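Local coordinates for photosystem II assembly protein Ycf48 (Thermosynechococcus elongatus, PDB 5OJ5) that probably assists the early assembly of photosystem II and the replacement of photodamaged D1, whose C-terminal extension it binds, at residues H219-T223 with S224-H228; Q304-D307 with V308-V311; L319-S322 with P323-F327. All coordinates share one frame; numbering follows the deposited sequence.

Contact 1. Residues H219-T223 with S224-H228; sequences HNRTT and SRRLH
R221 and S224 meet in the loop that joins two blades of the seven-bladed beta-propeller, between strand 217-220 and strand 227-232. The guanidinium of R221 grips the carbonyl oxygen of S224 side-on with two nitrogens. R221 NH2 lies 2.9 Å from S224 O, and R221 NE lies 3.2 Å from it. S224 O sits close to the guanidinium plane, and both nitrogens reach it from the same face of its own carbonyl plane. R221 NE also makes a weak bond back to T223 O. The remaining nitrogen, R221 NH1, is taken by S204 O. All three nitrogens of the group therefore have a backbone acceptor.

The next carbonyl along the loop has its own donor. The hydroxyl of T223 stands between the backbone N and the carbonyl carbon (chi1 54°), and OG1 donates to R225 O at 2.7 Å. The end of R225 turns away, to N243 O.

R226 CD lies 3.6 Å above the centre of the R221 guanidinium (its CZ), with R226 NE beside it over the same face, and the two guanidinium planes are 46° apart. These like charges are close, but R226 NH1 is bonded to R202 O. The loop belongs to the Arg-rich patch, and carbonyl oxygens accept from each of these three arginines. Nearer the backbone, R221 CB touches L227 CD1 at 3.7 Å.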
loop_
_atom_site.group_PDB
_atom_site.type_symbol
_atom_site.label_atom_id
_atom_site.label_comp_id
_atom_site.label_asym_id
_atom_site.label_seq_id
_atom_site.Cartn_x
_atom_site.Cartn_y
_atom_site.Cartn_z
ATOM N N HIS A 219 11.644 -5.979 -16.606
ATOM C CA HIS A 219 12.297 -7.220 -16.188
ATOM C C HIS A 219 11.308 -8.363 -16.421
ATOM O O HIS A 219 10.144 -8.262 -16.034
ATOM C CB HIS A 219 12.634 -7.192 -14.701
ATOM C CG HIS A 219 13.486 -6.053 -14.301
ATOM N ND1 HIS A 219 14.851 -6.053 -14.410
ATOM C CD2 HIS A 219 13.137 -4.838 -13.826
ATOM C CE1 HIS A 219 15.310 -4.885 -13.977
ATOM N NE2 HIS A 219 14.283 -4.147 -13.589
ATOM N N ASN A 220 11.710 -9.440 -17.093
ATOM C CA ASN A 220 10.745 -10.538 -17.229
ATOM C C ASN A 220 10.498 -11.206 -15.875
ATOM O O ASN A 220 11.345 -11.210 -14.972
ATOM C CB ASN A 220 11.180 -11.615 -18.241
ATOM C CG ASN A 220 9.982 -12.383 -18.868
ATOM O OD1 ASN A 220 8.789 -12.170 -18.528
ATOM N ND2 ASN A 220 10.307 -13.261 -19.836
ATOM N N ARG A 221 9.312 -11.760 -15.733
ATOM C CA ARG A 221 8.956 -12.552 -14.560
ATOM C C ARG A 221 9.776 -13.845 -14.557
ATOM O O ARG A 221 10.347 -14.264 -15.567
ATOM C CB ARG A 221 7.447 -12.804 -14.474
ATOM C CG ARG A 221 6.910 -13.858 -15.425
ATOM C CD ARG A 221 5.443 -13.969 -15.210
ATOM N NE ARG A 221 4.835 -15.087 -15.928
ATOM C CZ ARG A 221 4.458 -15.055 -17.198
ATOM N NH1 ARG A 221 4.649 -13.968 -17.936
ATOM N NH2 ARG A 221 3.913 -16.145 -17.743
ATOM N N THR A 222 9.826 -14.490 -13.400
ATOM C CA THR A 222 10.680 -15.637 -13.200
ATOM C C THR A 222 9.881 -16.867 -12.809
ATOM O O THR A 222 10.471 -17.903 -12.429
ATOM C CB THR A 222 11.810 -15.322 -12.227
ATOM O OG1 THR A 222 11.247 -14.766 -11.043
ATOM C CG2 THR A 222 12.789 -14.296 -12.843
ATOM N N THR A 223 8.559 -16.809 -12.953
ATOM C CA THR A 223 7.678 -17.935 -12.764
ATOM C C THR A 223 6.698 -17.978 -13.913
ATOM O O THR A 223 6.359 -16.936 -14.468
ATOM C CB THR A 223 6.813 -17.754 -11.480
ATOM O OG1 THR A 223 6.111 -16.507 -11.482
ATOM C CG2 THR A 223 7.688 -17.762 -10.236
ATOM N N SER A 224 6.208 -19.186 -14.234
ATOM C CA SER A 224 5.111 -19.254 -15.192
ATOM C C SER A 224 3.880 -18.530 -14.673
ATOM O O SER A 224 3.222 -17.803 -15.430
ATOM C CB SER A 224 4.764 -20.700 -15.496
ATOM O OG SER A 224 5.894 -21.389 -16.009
ATOM N N ARG A 225 3.561 -18.718 -13.388
ATOM C CA ARG A 225 2.438 -18.014 -12.769
ATOM C C ARG A 225 2.639 -16.499 -12.924
ATOM O O ARG A 225 3.749 -15.989 -12.779
ATOM C CB ARG A 225 2.410 -18.376 -11.274
ATOM C CG ARG A 225 2.033 -19.811 -10.941
ATOM C CD ARG A 225 2.471 -20.196 -9.543
ATOM N NE ARG A 225 2.244 -21.627 -9.310
ATOM C CZ ARG A 225 1.109 -22.129 -8.858
ATOM N NH1 ARG A 225 0.096 -21.337 -8.540
ATOM N NH2 ARG A 225 0.996 -23.438 -8.696
ATOM N N ARG A 226 1.554 -15.784 -13.215
ATOM C CA ARG A 226 1.653 -14.340 -13.379
ATOM C C ARG A 226 1.928 -13.648 -12.049
ATOM O O ARG A 226 1.502 -14.099 -10.975
ATOM C CB ARG A 226 0.373 -13.787 -14.002
ATOM C CG ARG A 226 0.044 -14.303 -15.383
ATOM C CD ARG A 226 1.157 -14.010 -16.362
ATOM N NE ARG A 226 0.840 -14.476 -17.708
ATOM C CZ ARG A 226 0.091 -13.815 -18.573
ATOM N NH1 ARG A 226 -0.388 -12.628 -18.261
ATOM N NH2 ARG A 226 -0.119 -14.296 -19.806
ATOM N N LEU A 227 2.629 -12.513 -12.152
ATOM C CA LEU A 227 2.876 -11.682 -10.987
ATOM C C LEU A 227 1.607 -10.989 -10.547
ATOM O O LEU A 227 0.781 -10.560 -11.359
ATOM C CB LEU A 227 3.885 -10.604 -11.373
ATOM C CG LEU A 227 5.302 -11.063 -11.583
ATOM C CD1 LEU A 227 6.083 -10.047 -12.338
ATOM C CD2 LEU A 227 5.960 -11.312 -10.179
ATOM N N HIS A 228 1.453 -10.868 -9.238
ATOM C CA HIS A 228 0.375 -10.094 -8.665
ATOM C C HIS A 228 0.834 -8.824 -7.968
ATOM O O HIS A 228 0.279 -7.749 -8.183
ATOM C CB HIS A 228 -0.447 -10.872 -7.651
ATOM C CG HIS A 228 -1.573 -10.043 -7.171
ATOM N ND1 HIS A 228 -2.519 -9.547 -8.046
ATOM C CD2 HIS A 228 -1.804 -9.442 -5.979
ATOM C CE1 HIS A 228 -3.344 -8.754 -7.395
ATOM N NE2 HIS A 228 -2.939 -8.679 -6.140
#

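Contact 2. Residues Q304-D307 with V308-V311; sequences QDVD and VKKV
V306 O accepts the backbone N-H of K309 at 3.1 Å, with an N-H...O angle of 149°. This i to i+3 bond closes one turn of a short 3-10 segment. A second bond of the same spacing follows, from V311 N to V308 O at 3.0 Å. The segment lies in the connection between strand 303-304, an outermost strand of its blade, and strand 317-320 of the next.

The same carbonyl is bordered by carbon. K309 CB lies 3.3 Å from V306 O. From there the aliphatic part of K309 crosses the Q304 side chain at about a right angle. Q304 NE2 comes 3.5 Å from K309 CD and touches CG as well. The lysine chain bends about the CG-CD bond (chi3 69°), the part Q304 NE2 lies against.

V308 packs on D305 at about a right angle. Its CG2 lies 3.4 Å from D305 O, while CG1 faces the D305 carboxylate. D305 OD1 also takes a weak bond from D307 N, 3.3 Å away, at the start of the turn. Further in, the buried V308 also touches L292 of strand 292-295, so the turn packs on the blade it leaves.

No salt bridge joins the two segments. D307 OD1 and K310 NZ remain 6.8 Å apart, so the cohesion here comes from backbone bonds and from the carbon parts of the lysines and V308, rather than from paired charges.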
loop_
_atom_site.group_PDB
_atom_site.type_symbol
_atom_site.label_atom_id
_atom_site.label_comp_id
_atom_site.label_asym_id
_atom_site.label_seq_id
_atom_site.Cartn_x
_atom_site.Cartn_y
_atom_site.Cartn_z
ATOM N N GLN A 304 -0.188 -19.525 10.520
ATOM C CA GLN A 304 -1.423 -18.842 10.185
ATOM C C GLN A 304 -2.035 -18.181 11.418
ATOM O O GLN A 304 -2.069 -18.777 12.495
ATOM C CB GLN A 304 -2.455 -19.793 9.573
ATOM C CG GLN A 304 -3.735 -19.097 9.199
ATOM C CD GLN A 304 -4.577 -19.876 8.239
ATOM O OE1 GLN A 304 -4.415 -21.090 8.091
ATOM N NE2 GLN A 304 -5.492 -19.189 7.581
ATOM N N ASP A 305 -2.534 -16.951 11.258
ATOM C CA ASP A 305 -3.333 -16.303 12.300
ATOM C C ASP A 305 -4.767 -16.785 12.132
ATOM O O ASP A 305 -5.528 -16.262 11.309
ATOM C CB ASP A 305 -3.224 -14.797 12.168
ATOM C CG ASP A 305 -3.898 -14.071 13.297
ATOM O OD1 ASP A 305 -4.841 -14.588 13.907
ATOM O OD2 ASP A 305 -3.482 -12.908 13.552
ATOM N N VAL A 306 -5.125 -17.808 12.903
ATOM C CA VAL A 306 -6.398 -18.461 12.659
ATOM C C VAL A 306 -7.562 -17.617 13.154
ATOM O O VAL A 306 -8.692 -17.799 12.676
ATOM C CB VAL A 306 -6.458 -19.899 13.234
ATOM C CG1 VAL A 306 -5.392 -20.769 12.510
ATOM C CG2 VAL A 306 -6.277 -19.916 14.753
ATOM N N ASP A 307 -7.339 -16.719 14.124
ATOM C CA ASP A 307 -8.462 -15.963 14.669
ATOM C C ASP A 307 -9.092 -15.099 13.624
ATOM O O ASP A 307 -10.307 -14.904 13.645
ATOM C CB ASP A 307 -8.037 -15.076 15.824
ATOM C CG ASP A 307 -7.526 -15.888 16.964
ATOM O OD1 ASP A 307 -8.261 -16.227 17.899
ATOM O OD2 ASP A 307 -6.358 -16.292 16.847
ATOM N N VAL A 308 -8.291 -14.579 12.694
ATOM C CA VAL A 308 -8.880 -13.637 11.757
ATOM C C VAL A 308 -9.549 -14.341 10.596
ATOM O O VAL A 308 -10.159 -13.657 9.754
ATOM C CB VAL A 308 -7.887 -12.561 11.265
ATOM C CG1 VAL A 308 -7.309 -11.784 12.420
ATOM C CG2 VAL A 308 -6.814 -13.190 10.438
ATOM N N LYS A 309 -9.457 -15.684 10.519
ATOM C CA LYS A 309 -10.193 -16.403 9.487
ATOM C C LYS A 309 -11.684 -16.153 9.610
ATOM O O LYS A 309 -12.414 -16.321 8.633
ATOM C CB LYS A 309 -9.988 -17.926 9.604
ATOM C CG LYS A 309 -8.637 -18.414 9.181
ATOM C CD LYS A 309 -8.466 -19.928 9.340
ATOM C CE LYS A 309 -9.327 -20.720 8.348
ATOM N NZ LYS A 309 -9.027 -22.192 8.422
ATOM N N LYS A 310 -12.150 -15.766 10.794
ATOM C CA LYS A 310 -13.554 -15.492 11.013
ATOM C C LYS A 310 -13.992 -14.147 10.443
ATOM O O LYS A 310 -15.198 -13.895 10.409
ATOM C CB LYS A 310 -13.823 -15.563 12.511
ATOM C CG LYS A 310 -13.605 -16.956 13.120
ATOM C CD LYS A 310 -13.491 -16.892 14.640
ATOM C CE LYS A 310 -14.747 -16.236 15.225
ATOM N NZ LYS A 310 -14.452 -14.793 15.408
ATOM N N VAL A 311 -13.078 -13.286 9.991
ATOM C CA VAL A 311 -13.428 -11.943 9.526
ATOM C C VAL A 311 -13.848 -12.038 8.059
ATOM O O VAL A 311 -13.025 -12.440 7.221
ATOM C CB VAL A 311 -12.271 -10.945 9.709
ATOM C CG1 VAL A 311 -12.625 -9.518 9.191
ATOM C CG2 VAL A 311 -11.811 -10.877 11.163
#

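Contact 3. Residues L319-S322 with P323-F327; sequences LFFS and PDQGF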
loop_
_atom_site.group_PDB
_atom_site.type_symbol
_atom_site.label_atom_id
_atom_site.label_comp_id
_atom_site.label_asym_id
_atom_site.label_seq_id
_atom_site.Cartn_x
_atom_site.Cartn_y
_atom_site.Cartn_z
ATOM N N LEU A 319 -0.081 -2.022 6.406
ATOM C CA LEU A 319 0.674 -0.785 6.610
ATOM C C LEU A 319 1.235 -0.797 8.020
ATOM O O LEU A 319 0.475 -0.671 8.977
ATOM C CB LEU A 319 -0.236 0.427 6.415
ATOM C CG LEU A 319 -0.751 0.615 4.991
ATOM C CD1 LEU A 319 -1.704 1.781 4.903
ATOM C CD2 LEU A 319 0.408 0.906 3.988
ATOM N N PHE A 320 2.542 -0.894 8.157
ATOM C CA PHE A 320 3.199 -0.730 9.454
ATOM C C PHE A 320 3.793 0.659 9.507
ATOM O O PHE A 320 4.520 1.063 8.600
ATOM C CB PHE A 320 4.297 -1.764 9.684
ATOM C CG PHE A 320 3.740 -3.116 10.069
ATOM C CD1 PHE A 320 3.167 -3.293 11.302
ATOM C CD2 PHE A 320 3.813 -4.198 9.178
ATOM C CE1 PHE A 320 2.648 -4.546 11.655
ATOM C CE2 PHE A 320 3.298 -5.418 9.530
ATOM C CZ PHE A 320 2.719 -5.584 10.757
ATOM N N PHE A 321 3.478 1.382 10.547
ATOM C CA PHE A 321 4.055 2.696 10.803
ATOM C C PHE A 321 5.240 2.650 11.756
ATOM O O PHE A 321 6.117 3.513 11.682
ATOM C CB PHE A 321 2.958 3.646 11.305
ATOM C CG PHE A 321 1.924 3.868 10.264
ATOM C CD1 PHE A 321 2.173 4.785 9.239
ATOM C CD2 PHE A 321 0.759 3.126 10.217
ATOM C CE1 PHE A 321 1.286 4.951 8.204
ATOM C CE2 PHE A 321 -0.151 3.290 9.144
ATOM C CZ PHE A 321 0.125 4.214 8.154
ATOM N N SER A 322 5.290 1.630 12.565
ATOM C CA SER A 322 6.427 1.349 13.431
ATOM C C SER A 322 6.242 -0.082 13.897
ATOM O O SER A 322 5.212 -0.690 13.610
ATOM C CB SER A 322 6.384 2.279 14.633
ATOM O OG SER A 322 5.397 1.871 15.557
ATOM N N PRO A 323 7.180 -0.654 14.658
ATOM C CA PRO A 323 6.967 -2.021 15.146
ATOM C C PRO A 323 5.792 -2.195 16.072
ATOM O O PRO A 323 5.409 -3.339 16.311
ATOM C CB PRO A 323 8.294 -2.376 15.814
ATOM C CG PRO A 323 9.299 -1.603 15.017
ATOM C CD PRO A 323 8.596 -0.266 14.781
ATOM N N ASP A 324 5.192 -1.155 16.633
ATOM C CA ASP A 324 3.990 -1.415 17.423
ATOM C C ASP A 324 2.780 -0.633 16.918
ATOM O O ASP A 324 1.829 -0.406 17.678
ATOM C CB ASP A 324 4.200 -1.216 18.924
ATOM C CG ASP A 324 4.252 0.229 19.289
ATOM O OD1 ASP A 324 4.543 1.043 18.395
ATOM O OD2 ASP A 324 4.050 0.552 20.468
ATOM N N GLN A 325 2.774 -0.228 15.649
ATOM C CA GLN A 325 1.591 0.432 15.107
ATOM C C GLN A 325 1.428 -0.003 13.668
ATOM O O GLN A 325 2.337 0.200 12.843
ATOM C CB GLN A 325 1.722 1.940 15.173
ATOM C CG GLN A 325 0.464 2.659 14.738
ATOM C CD GLN A 325 0.586 4.159 14.854
ATOM O OE1 GLN A 325 1.651 4.704 14.636
ATOM N NE2 GLN A 325 -0.506 4.825 15.185
ATOM N N GLY A 326 0.286 -0.599 13.359
ATOM C CA GLY A 326 0.052 -1.109 12.021
ATOM C C GLY A 326 -1.397 -1.427 11.795
ATOM O O GLY A 326 -2.168 -1.606 12.743
ATOM N N PHE A 327 -1.757 -1.494 10.520
ATOM C CA PHE A 327 -3.128 -1.658 10.101
ATOM C C PHE A 327 -3.182 -2.541 8.877
ATOM O O PHE A 327 -2.282 -2.537 8.031
ATOM C CB PHE A 327 -3.777 -0.304 9.776
ATOM C CG PHE A 327 -3.875 0.559 10.954
ATOM C CD1 PHE A 327 -4.981 0.557 11.757
ATOM C CD2 PHE A 327 -2.776 1.371 11.282
ATOM C CE1 PHE A 327 -4.976 1.373 12.901
ATOM C CE2 PHE A 327 -2.773 2.156 12.383
ATOM C CZ PHE A 327 -3.845 2.154 13.166
HETATM O O HOH W 1 4.080 4.274 16.049
#
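S322 OG lies between the backbone N and the carbonyl carbon (chi1 76°), which turns it towards the tight turn that follows. Q325 CG is anti to its own N (chi1 -175°), and the chain beyond it is extended. These torsions bring S322 OG and Q325 OE1 to one water, 2.8 Å from each, and the water donates to Q325 OE1. S322 OG also accepts D324 N at 3.2 Å. Q325 NE2 donates to R66 O and G84 O, and D324 forms a salt bridge with R66.

The type I turn from S322 to Q325 is closed by Q325 N to S322 O at 3.2 Å. Q325 O in turn accepts two backbone donors. F321 N is the nearer, at 2.8 Å, and S322 N lies in the carbonyl plane on a lone pair. L319 and F327 exchange two backbone bonds further along.

F320 CD1 packs against G326 CA at 3.9 Å. The F321 and F327 side chains cross at about a right angle. F327 CD2 reaches the edge of the F321 ring, 3.9 Å from CE2. F321 also meets F63 of the adjoining blade edge-to-face.

With F321 and S322 both opposite Q325, this is a classic beta bulge in the hairpin 317-329 of a beta-propeller blade.

From the N terminus the chain reaches contact 1 first. It closes the loop between strand 217-220 and strand 227-232, and so joins two successive blades. Contact 2 follows, in the connection from strand 303-304 to strand 317-320. Contact 3 then turns the hairpin of the last blade, whose sheet is completed by the early strand 47-51. The three are in series, and none nests in or crosses another. Contacts 1 and 3 lie on opposite sides of the chain's centre, with centres 29 Å apart. Contacts 2 and 3 are closer, at 19 Å between centres, and do not touch. Two contacts thus link blades, and one lies within a blade.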